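Side-chain contacts in Polyphosphate:AMP phosphotransferase (Pseudomonas aeruginosa PAO1, PDB 3CZP), which transfers phosphate from inorganic polyphosphate to AMP, yielding ADP, and acts less efficiently on GMP: residues 49-54 / 181-186; 58-63 / 105-110; 82-85 / 90-93; 112-117 / 126-131. All coordinates share one frame; numbering follows the deposited sequence.

Contact 1: 49-54 / 181-186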
# COMPACT_ATOMS: atom_id res chain seq x y z
N ASN A 49 3.15 -25.97 3.43
CA ASN A 49 4.49 -26.46 3.34
C ASN A 49 4.53 -27.98 3.24
O ASN A 49 3.49 -28.62 3.37
CB ASN A 49 5.22 -26.06 4.63
CG ASN A 49 5.51 -24.53 4.72
OD1 ASN A 49 4.83 -23.81 5.46
ND2 ASN A 49 6.54 -24.05 3.98
N GLY A 50 5.71 -28.55 2.95
CA GLY A 50 5.89 -29.96 2.88
C GLY A 50 6.51 -30.53 1.62
O GLY A 50 7.22 -29.85 0.90
N ILE A 51 6.23 -31.79 1.38
CA ILE A 51 6.91 -32.55 0.32
C ILE A 51 6.22 -32.25 -1.00
O ILE A 51 4.99 -32.11 -1.05
CB ILE A 51 6.91 -34.09 0.62
CG1 ILE A 51 7.53 -34.35 1.98
CG2 ILE A 51 7.66 -34.87 -0.46
CD1 ILE A 51 8.98 -33.79 2.12
N GLU A 52 7.05 -32.07 -2.04
CA GLU A 52 6.64 -31.98 -3.44
C GLU A 52 5.77 -33.19 -3.75
O GLU A 52 6.17 -34.35 -3.51
CB GLU A 52 7.91 -32.03 -4.30
CG GLU A 52 7.73 -32.22 -5.81
CD GLU A 52 7.82 -30.93 -6.59
OE1 GLU A 52 7.23 -29.92 -6.14
OE2 GLU A 52 8.49 -30.96 -7.67
N GLY A 53 4.56 -32.94 -4.26
CA GLY A 53 3.69 -34.04 -4.69
C GLY A 53 2.72 -34.52 -3.63
O GLY A 53 1.97 -35.48 -3.85
N ALA A 54 2.70 -33.83 -2.48
CA ALA A 54 1.90 -34.22 -1.33
C ALA A 54 0.56 -33.51 -1.29
O ALA A 54 -0.18 -33.63 -0.30
CB ALA A 54 2.69 -33.98 -0.03
N LEU A 181 13.94 -27.26 -5.97
CA LEU A 181 14.69 -28.49 -5.61
C LEU A 181 14.37 -29.67 -6.56
O LEU A 181 13.22 -29.81 -7.02
CB LEU A 181 14.36 -28.94 -4.17
CG LEU A 181 14.81 -28.11 -2.96
CD1 LEU A 181 14.21 -28.71 -1.69
CD2 LEU A 181 16.34 -27.99 -2.87
N ASP A 182 15.38 -30.49 -6.84
CA ASP A 182 15.22 -31.70 -7.67
C ASP A 182 14.86 -32.86 -6.75
O ASP A 182 15.73 -33.52 -6.19
CB ASP A 182 16.50 -32.03 -8.45
CG ASP A 182 16.34 -33.24 -9.41
OD1 ASP A 182 15.32 -33.96 -9.35
OD2 ASP A 182 17.25 -33.45 -10.24
N TRP A 183 13.57 -33.12 -6.64
CA TRP A 183 13.09 -34.15 -5.78
C TRP A 183 13.38 -35.57 -6.27
O TRP A 183 13.16 -36.51 -5.55
CB TRP A 183 11.61 -33.92 -5.49
CG TRP A 183 11.35 -32.71 -4.65
CD1 TRP A 183 11.21 -31.45 -5.06
CD2 TRP A 183 11.22 -32.69 -3.23
NE1 TRP A 183 11.00 -30.63 -4.01
CE2 TRP A 183 11.00 -31.37 -2.87
CE3 TRP A 183 11.28 -33.65 -2.25
CZ2 TRP A 183 10.84 -31.00 -1.57
CZ3 TRP A 183 11.11 -33.28 -0.97
CH2 TRP A 183 10.89 -31.97 -0.64
N LYS A 184 13.90 -35.71 -7.48
CA LYS A 184 14.34 -37.01 -8.01
C LYS A 184 15.58 -37.55 -7.29
O LYS A 184 15.77 -38.75 -7.16
CB LYS A 184 14.65 -36.95 -9.51
CG LYS A 184 13.47 -36.70 -10.40
CD LYS A 184 13.85 -36.62 -11.87
CE LYS A 184 12.59 -36.40 -12.70
NZ LYS A 184 12.86 -36.28 -14.16
N GLN A 185 16.41 -36.63 -6.83
CA GLN A 185 17.57 -36.98 -6.04
C GLN A 185 17.14 -37.38 -4.64
O GLN A 185 16.44 -36.67 -3.95
CB GLN A 185 18.54 -35.80 -6.00
CG GLN A 185 19.50 -35.80 -7.15
CD GLN A 185 19.59 -34.48 -7.88
OE1 GLN A 185 19.33 -34.40 -9.07
NE2 GLN A 185 19.97 -33.43 -7.17
N SER A 186 17.58 -38.56 -4.25
CA SER A 186 17.28 -39.20 -2.96
C SER A 186 17.71 -38.32 -1.80
O SER A 186 16.99 -38.20 -0.82
CB SER A 186 18.00 -40.56 -2.86
OG SER A 186 17.68 -41.24 -1.65

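Contact 2: 58-63 / 105-110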
# COMPACT_ATOMS: atom_id res chain seq x y z
N GLU A 58 -3.12 -28.63 -4.85
CA GLU A 58 -4.44 -29.28 -4.98
C GLU A 58 -5.37 -28.98 -3.79
O GLU A 58 -6.58 -28.69 -3.95
CB GLU A 58 -4.26 -30.78 -5.07
CG GLU A 58 -3.61 -31.21 -6.39
CD GLU A 58 -2.06 -31.37 -6.31
OE1 GLU A 58 -1.36 -30.76 -5.42
OE2 GLU A 58 -1.54 -32.12 -7.19
N THR A 59 -4.82 -29.09 -2.59
CA THR A 59 -5.65 -28.87 -1.40
C THR A 59 -6.10 -27.42 -1.25
O THR A 59 -7.29 -27.16 -0.93
CB THR A 59 -4.94 -29.36 -0.10
OG1 THR A 59 -4.72 -30.77 -0.21
CG2 THR A 59 -5.88 -29.11 1.11
N VAL A 60 -5.17 -26.48 -1.45
CA VAL A 60 -5.55 -25.08 -1.37
C VAL A 60 -6.57 -24.70 -2.44
O VAL A 60 -7.46 -23.87 -2.23
CB VAL A 60 -4.35 -24.17 -1.41
CG1 VAL A 60 -4.84 -22.65 -1.48
CG2 VAL A 60 -3.46 -24.42 -0.25
N LYS A 61 -6.48 -25.32 -3.59
CA LYS A 61 -7.49 -25.08 -4.62
C LYS A 61 -8.89 -25.53 -4.16
O LYS A 61 -9.92 -24.82 -4.42
CB LYS A 61 -7.13 -25.78 -5.93
CG LYS A 61 -8.27 -25.61 -6.92
CD LYS A 61 -7.94 -26.03 -8.30
CE LYS A 61 -9.25 -25.73 -9.19
NZ LYS A 61 -8.83 -26.12 -10.53
N LEU A 62 -8.91 -26.70 -3.54
CA LEU A 62 -10.15 -27.30 -3.10
C LEU A 62 -10.76 -26.44 -2.00
O LEU A 62 -11.94 -26.20 -2.06
CB LEU A 62 -9.95 -28.75 -2.65
CG LEU A 62 -11.15 -29.68 -2.59
CD1 LEU A 62 -12.04 -29.64 -3.80
CD2 LEU A 62 -10.62 -31.02 -2.36
N LEU A 63 -9.96 -25.92 -1.08
CA LEU A 63 -10.44 -24.97 -0.06
C LEU A 63 -11.13 -23.73 -0.63
O LEU A 63 -12.04 -23.21 -0.02
CB LEU A 63 -9.28 -24.49 0.84
CG LEU A 63 -8.63 -25.53 1.78
CD1 LEU A 63 -7.49 -24.86 2.51
CD2 LEU A 63 -9.62 -26.31 2.71
N ILE A 105 -3.50 -17.14 2.55
CA ILE A 105 -2.86 -18.46 2.48
C ILE A 105 -1.49 -18.29 1.76
O ILE A 105 -1.42 -17.77 0.65
CB ILE A 105 -3.69 -19.49 1.68
CG1 ILE A 105 -5.12 -19.62 2.26
CG2 ILE A 105 -2.88 -20.87 1.57
CD1 ILE A 105 -6.00 -20.65 1.56
N PHE A 106 -0.43 -18.65 2.47
CA PHE A 106 0.95 -18.40 2.06
C PHE A 106 1.67 -19.67 1.65
O PHE A 106 2.04 -20.50 2.49
CB PHE A 106 1.74 -17.78 3.22
CG PHE A 106 1.27 -16.38 3.62
CD1 PHE A 106 0.26 -15.72 2.95
CD2 PHE A 106 1.88 -15.72 4.67
CE1 PHE A 106 -0.14 -14.40 3.37
CE2 PHE A 106 1.50 -14.42 5.05
CZ PHE A 106 0.52 -13.78 4.39
N PHE A 107 1.96 -19.75 0.37
CA PHE A 107 2.93 -20.67 -0.14
C PHE A 107 4.30 -19.94 -0.11
O PHE A 107 4.39 -18.69 0.08
CB PHE A 107 2.66 -21.02 -1.62
CG PHE A 107 1.42 -21.88 -1.89
CD1 PHE A 107 1.52 -23.25 -2.05
CD2 PHE A 107 0.21 -21.28 -2.15
CE1 PHE A 107 0.38 -24.02 -2.35
CE2 PHE A 107 -0.90 -22.03 -2.47
CZ PHE A 107 -0.81 -23.42 -2.58
N GLY A 108 5.36 -20.69 -0.34
CA GLY A 108 6.72 -20.08 -0.43
C GLY A 108 6.99 -19.11 0.70
O GLY A 108 7.54 -18.01 0.47
N ASN A 109 6.61 -19.49 1.93
CA ASN A 109 6.61 -18.55 3.03
C ASN A 109 8.05 -18.58 3.66
O ASN A 109 8.99 -19.05 3.04
CB ASN A 109 5.48 -18.94 4.00
CG ASN A 109 5.54 -20.42 4.37
OD1 ASN A 109 6.59 -20.92 4.81
ND2 ASN A 109 4.47 -21.10 4.15
N TRP A 110 8.19 -18.11 4.87
CA TRP A 110 9.51 -18.08 5.52
C TRP A 110 10.14 -19.50 5.71
O TRP A 110 11.33 -19.66 5.54
CB TRP A 110 9.40 -17.27 6.81
CG TRP A 110 8.19 -17.47 7.64
CD1 TRP A 110 8.06 -18.33 8.67
CD2 TRP A 110 6.92 -16.79 7.52
NE1 TRP A 110 6.82 -18.21 9.23
CE2 TRP A 110 6.09 -17.29 8.53
CE3 TRP A 110 6.41 -15.81 6.65
CZ2 TRP A 110 4.79 -16.81 8.73
CZ3 TRP A 110 5.10 -15.37 6.82
CH2 TRP A 110 4.31 -15.88 7.85

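Contact 3: 82-85 / 90-93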
# COMPACT_ATOMS: atom_id res chain seq x y z
N ASP A 82 11.54 -5.85 -7.17
CA ASP A 82 12.59 -4.92 -6.82
C ASP A 82 12.31 -4.36 -5.44
O ASP A 82 13.23 -4.24 -4.66
CB ASP A 82 12.63 -3.71 -7.78
CG ASP A 82 13.08 -4.06 -9.17
OD1 ASP A 82 13.71 -5.11 -9.37
OD2 ASP A 82 12.79 -3.25 -10.09
N GLU A 83 11.06 -4.00 -5.16
CA GLU A 83 10.67 -3.28 -3.93
C GLU A 83 11.00 -4.15 -2.73
O GLU A 83 11.48 -3.69 -1.72
CB GLU A 83 9.15 -2.98 -3.90
CG GLU A 83 8.59 -1.64 -4.55
CD GLU A 83 8.59 -1.62 -6.07
OE1 GLU A 83 9.00 -2.61 -6.70
OE2 GLU A 83 8.21 -0.57 -6.65
N GLU A 84 10.73 -5.43 -2.90
CA GLU A 84 10.92 -6.44 -1.86
C GLU A 84 12.39 -6.79 -1.61
O GLU A 84 12.79 -6.98 -0.47
CB GLU A 84 10.16 -7.70 -2.24
CG GLU A 84 8.67 -7.42 -2.13
CD GLU A 84 7.78 -8.48 -2.67
OE1 GLU A 84 8.26 -9.36 -3.44
OE2 GLU A 84 6.56 -8.37 -2.34
N LEU A 85 13.15 -6.92 -2.68
CA LEU A 85 14.58 -7.21 -2.64
C LEU A 85 15.43 -6.07 -2.07
O LEU A 85 16.52 -6.32 -1.53
CB LEU A 85 15.13 -7.43 -4.07
CG LEU A 85 14.83 -8.72 -4.83
CD1 LEU A 85 15.34 -8.57 -6.32
CD2 LEU A 85 15.47 -9.85 -4.13
N GLN A 90 11.94 -9.62 5.80
CA GLN A 90 10.65 -9.74 6.49
C GLN A 90 9.53 -8.80 5.91
O GLN A 90 8.33 -9.13 5.98
CB GLN A 90 10.84 -9.43 7.99
CG GLN A 90 9.74 -10.10 8.86
CD GLN A 90 10.01 -10.05 10.35
OE1 GLN A 90 9.66 -9.07 10.99
NE2 GLN A 90 10.55 -11.15 10.93
N TRP A 91 9.94 -7.68 5.32
CA TRP A 91 9.03 -6.66 4.80
C TRP A 91 7.98 -7.23 3.86
O TRP A 91 6.82 -6.86 3.91
CB TRP A 91 9.87 -5.58 4.11
CG TRP A 91 9.08 -4.41 3.60
CD1 TRP A 91 8.73 -3.27 4.30
CD2 TRP A 91 8.61 -4.22 2.27
NE1 TRP A 91 8.03 -2.42 3.48
CE2 TRP A 91 7.96 -2.98 2.23
CE3 TRP A 91 8.76 -4.95 1.10
CZ2 TRP A 91 7.41 -2.48 1.05
CZ3 TRP A 91 8.19 -4.48 -0.05
CH2 TRP A 91 7.52 -3.26 -0.08
N ARG A 92 8.39 -8.09 2.95
CA ARG A 92 7.48 -8.60 1.97
C ARG A 92 6.37 -9.44 2.54
O ARG A 92 5.29 -9.57 1.92
CB ARG A 92 8.22 -9.46 1.00
CG ARG A 92 8.74 -10.70 1.58
CD ARG A 92 9.53 -11.48 0.51
NE ARG A 92 10.85 -10.87 0.40
CZ ARG A 92 11.84 -11.34 -0.34
NH1 ARG A 92 11.68 -12.44 -1.07
NH2 ARG A 92 13.00 -10.73 -0.31
N PHE A 93 6.62 -10.10 3.68
CA PHE A 93 5.55 -10.83 4.36
C PHE A 93 4.61 -9.86 5.06
O PHE A 93 3.35 -9.97 5.01
CB PHE A 93 6.16 -11.80 5.37
CG PHE A 93 7.06 -12.81 4.75
CD1 PHE A 93 6.58 -13.65 3.75
CD2 PHE A 93 8.36 -12.94 5.15
CE1 PHE A 93 7.39 -14.56 3.15
CE2 PHE A 93 9.18 -13.89 4.54
CZ PHE A 93 8.67 -14.68 3.54
O HOH W 1 11.45 -8.01 1.50
O HOH W 2 14.85 -8.74 0.66

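Contact 4: 112-117 / 126-131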
# COMPACT_ATOMS: atom_id res chain seq x y z
N SER A 112 9.69 -22.26 3.65
CA SER A 112 10.19 -22.68 2.34
C SER A 112 11.53 -22.00 2.11
O SER A 112 12.47 -22.62 1.67
CB SER A 112 9.24 -22.32 1.20
OG SER A 112 7.89 -22.49 1.58
N GLN A 113 11.60 -20.71 2.38
CA GLN A 113 12.85 -19.99 2.21
C GLN A 113 14.01 -20.60 2.99
O GLN A 113 15.04 -20.95 2.38
CB GLN A 113 12.65 -18.52 2.59
CG GLN A 113 11.70 -17.73 1.63
CD GLN A 113 11.74 -16.24 1.90
OE1 GLN A 113 11.94 -15.82 3.05
NE2 GLN A 113 11.51 -15.43 0.86
N MSE A 114 13.87 -20.76 4.32
CA MSE A 114 14.95 -21.33 5.17
C MSE A 114 15.32 -22.83 4.87
O MSE A 114 16.49 -23.18 4.87
CB MSE A 114 14.64 -21.08 6.65
CG MSE A 114 13.71 -22.03 7.29
SE MSE A 114 13.26 -21.63 9.12
CE MSE A 114 12.23 -19.92 8.94
N LEU A 115 14.33 -23.67 4.55
CA LEU A 115 14.56 -25.07 4.21
C LEU A 115 15.26 -25.18 2.89
O LEU A 115 16.22 -25.91 2.74
CB LEU A 115 13.24 -25.86 4.17
CG LEU A 115 12.67 -26.09 5.56
CD1 LEU A 115 11.24 -26.64 5.45
CD2 LEU A 115 13.56 -27.05 6.37
N TYR A 116 14.78 -24.44 1.89
CA TYR A 116 15.46 -24.45 0.58
C TYR A 116 16.91 -23.99 0.73
O TYR A 116 17.83 -24.62 0.20
CB TYR A 116 14.66 -23.62 -0.41
CG TYR A 116 15.38 -23.35 -1.71
CD1 TYR A 116 15.46 -24.32 -2.72
CD2 TYR A 116 16.03 -22.11 -1.92
CE1 TYR A 116 16.14 -24.05 -3.93
CE2 TYR A 116 16.74 -21.84 -3.10
CZ TYR A 116 16.78 -22.80 -4.10
OH TYR A 116 17.44 -22.50 -5.27
N ALA A 117 17.11 -22.91 1.47
CA ALA A 117 18.42 -22.30 1.63
C ALA A 117 19.44 -23.29 2.25
O ALA A 117 20.60 -23.48 1.75
CB ALA A 117 18.30 -20.95 2.46
N ALA A 126 24.14 -22.48 11.73
CA ALA A 126 23.85 -21.34 12.62
C ALA A 126 22.77 -20.40 12.04
O ALA A 126 21.91 -19.90 12.77
CB ALA A 126 25.12 -20.55 12.95
N LYS A 127 22.81 -20.16 10.74
CA LYS A 127 21.90 -19.20 10.13
C LYS A 127 20.50 -19.80 10.02
O LYS A 127 19.53 -19.10 10.31
CB LYS A 127 22.42 -18.69 8.81
CG LYS A 127 23.70 -17.85 9.04
CD LYS A 127 24.35 -17.42 7.69
CE LYS A 127 25.39 -18.42 7.21
NZ LYS A 127 25.40 -18.54 5.75
N LEU A 128 20.41 -21.10 9.73
CA LEU A 128 19.13 -21.77 9.84
C LEU A 128 18.56 -21.67 11.25
O LEU A 128 17.37 -21.45 11.41
CB LEU A 128 19.18 -23.24 9.45
CG LEU A 128 17.83 -23.97 9.57
CD1 LEU A 128 16.76 -23.41 8.63
CD2 LEU A 128 17.98 -25.50 9.33
N ASP A 129 19.39 -21.89 12.27
CA ASP A 129 18.90 -21.81 13.64
C ASP A 129 18.36 -20.42 13.99
O ASP A 129 17.37 -20.26 14.76
CB ASP A 129 19.98 -22.27 14.60
CG ASP A 129 20.23 -23.80 14.53
OD1 ASP A 129 19.53 -24.55 13.77
OD2 ASP A 129 21.13 -24.25 15.27
N GLN A 130 18.98 -19.42 13.38
CA GLN A 130 18.58 -18.02 13.59
C GLN A 130 17.25 -17.72 12.93
O GLN A 130 16.44 -17.08 13.54
CB GLN A 130 19.66 -17.06 13.12
CG GLN A 130 20.91 -17.13 14.05
CD GLN A 130 22.10 -16.43 13.50
OE1 GLN A 130 21.95 -15.44 12.79
NE2 GLN A 130 23.29 -16.91 13.84
N ALA A 131 17.07 -18.20 11.70
CA ALA A 131 15.86 -18.13 10.93
C ALA A 131 14.73 -18.82 11.64
O ALA A 131 13.60 -18.33 11.68
CB ALA A 131 16.07 -18.75 9.52

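Contact 1: 49-54 / 181-186
Glu-52 lays the start of its side chain flat over the indole of Trp-183, and the rest of the contact is arranged round that ring. Its CB stands 3.3 Å from the centroid of the five-membered ring and only 4° off the ring normal, a CH-pi contact in which the aliphatic root of a charged residue does the touching. With CG anti to the backbone N (chi1 169°), the chain runs outward past the CG-CD1 bond of the ring, and Glu-52 CG comes to 3.6 Å from Trp-183 CD1. A bend at the next bond keeps the carboxylate close to the indole, the two planes 27° apart. Ile-51 takes the six-membered part, its CD1 approaching obliquely to 3.8 Å from Trp-183 CZ3.

Both backbones turn tightly here. Glu-52 and Gly-53 form the corner of a type II turn closed by Ala-54 N on Ile-51 O. Across from it, a type I turn starts at Asp-182, whose OD1 accepts from Lys-184 N at 2.9 Å in an Asx turn. The indole N-H is held by Ser-179 OG, which should limit rotation of the ring.

The run from Gly-50 to Lys-56 has the spacing of a Walker A motif (P-loop), and Lys-56 NZ bonds to Gly-50 O, although this N-terminal domain seems to be catalytically inactive. The contact thus joins the P-loop at the end of strand 44-50 to the connection between helices 158-163 and 186-203: Ile-51 also packs on Leu-161 and Val-193, while Trp-183 meets Phe-192 edge-to-face.

Contact 2: 58-63 / 105-110
Val-60 turns both methyls toward strand 103-107 by placing CG1 anti to its backbone N (chi1 174°), which leaves CG2 anti to the carbonyl carbon. Ile-105 answers with a fully extended outer bond (chi2 -178°), so that the two residues meet tip to tip, Val-60 CG1 at 3.8 Å from Ile-105 CD1. The branch methyl of the isoleucine sits between the valine's two: Ile-105 CG2 is 4.0 Å from Val-60 CG1 and as far from CG2. Phe-107, two residues along the strand and on the same face, brings its ring end obliquely against the other methyl, with Val-60 CG2 at 3.7 Å from Phe-107 CZ. Arg-327 of the second subunit makes a cation-pi contact with Phe-107.

Beyond the strand the chain is pinned by Asn-109, whose ND2 donates to Phe-106 O at 3.0 Å from above the carbonyl plane; the same ND2 binds Asn-49 OD1. Asn-109 is also the N-cap of helix 110-119, its OD1 receiving a weak bond from Tyr-111 N.

This is helix-on-sheet packing of a P-loop NTPase fold. Ile-48 of the neighbouring strand 44-50 touches all three residues, and Leu-63 of helix 56-66 leans on Leu-229 of helix 218-238.

Contact 3: 82-85 / 90-93
Trp-91 offers Glu-84 its ring edge, whereas Arg-92 offers the same residue a guanidinium face. Glu-84 CG lies in the indole plane, 3.6 Å from Trp-91 CZ3, and the carboxylate stands at 73° to that ring, which Arg-87 meets in a cation-pi contact. The guanidinium has Glu-84 CB over one face and two waters in plane at its edge. CG of Arg-92 lies between the backbone N and the carbonyl carbon (chi1 68°), and the chain bends at chi3, which folds the group back alongside helix 82-85. Arg-92 CG itself rests over the Phe-93 ring centre.

The carboxylate and guanidinium planes are nearly parallel, 7° apart, yet the groups do not pair: Glu-84 OE1 is 4.9 Å from Arg-92 NE. Glu-84 OE2 forms a salt bridge with Arg-95, and OE1 accepts from Ser-81 N. Arg-92 turns instead to the main chain, through water. One water donates to Glu-84 O at 2.6 Å and accepts from Arg-92 NE at 3.1 Å; the other also donates to Glu-84 O and accepts from Arg-92 NH2 at 2.9 Å. Two bridges therefore link a single helix carbonyl to two edge N-H groups, spanning a gap of 3.8 Å between Glu-84 O and Arg-92 NH2.

The preceding residue, Glu-83, reaches across the dimer interface to Arg-95 and Ser-81 of the second subunit, consistent with the dimerising role suggested for this domain. The arrangement is a tight pair of short helices joined by a short turn, and the second PPK2 domain has a comparable pair, 339-342 and 348-351.

Contact 4: 112-117 / 126-131
Met-114, present as selenomethionine, meets Leu-128 and Ala-131 across a helical hairpin, in which helix 110-119 and helix 125-144 run back along each other after a short loop. Its side chain serves as the spacer between the two helices and can be followed atom by atom.

Met-114 CB starts in contact with both partners, 3.7 Å from Leu-128 CD1 and 4.0 Å from Ala-131 CB. The next carbon is set between the backbone N and the carbonyl carbon (chi1 82°), and from there Met-114 CG touches Leu-128 CD1 at 3.6 Å. On the leucine side a single methyl makes this contact: Leu-128 brings CD1 in across the methionine chain at about a right angle. The selenium then lies in the notch between the partners, with Met-114 SE 4.0 Å from Leu-128 CD1 and equally far from Ala-131 CB.

The methionine chain thus packs against one branched and one small residue, and the size of Ala-131 is consistent with its close approach to the second helix. Farther along that helix Met-114 also packs on Ile-132 and Ala-135, while Leu-128 reaches Tyr-195 of helix 186-203, which Leu-115 touches as well. A final bend at chi3 (67°) curls the terminal methyl over the helix backbone, where Met-114 CE comes to 3.5 Å from Ala-131 O.

In the fold
After helix 15-39 the chain runs through strand 44-50 into the P-loop, where contact 1 opens; it closes only at 181-186, so the other three contacts all lie within its span. Contact 2 opens on helix 56-66 and closes at strand 103-107, enclosing contact 3, which joins two short helices between the strands 72-76 and 103-107. Contact 4 follows contact 2 in series, on the helices 110-119 and 125-144, and no two contacts cross. Asn-49 and Asn-109 tie contacts 1 and 2 at neighbouring strands, Phe-93 packs on Trp-110 between contacts 3 and 2, and Gln-113 brings contact 4 against contact 3. Contacts 2 and 3 also touch the second subunit.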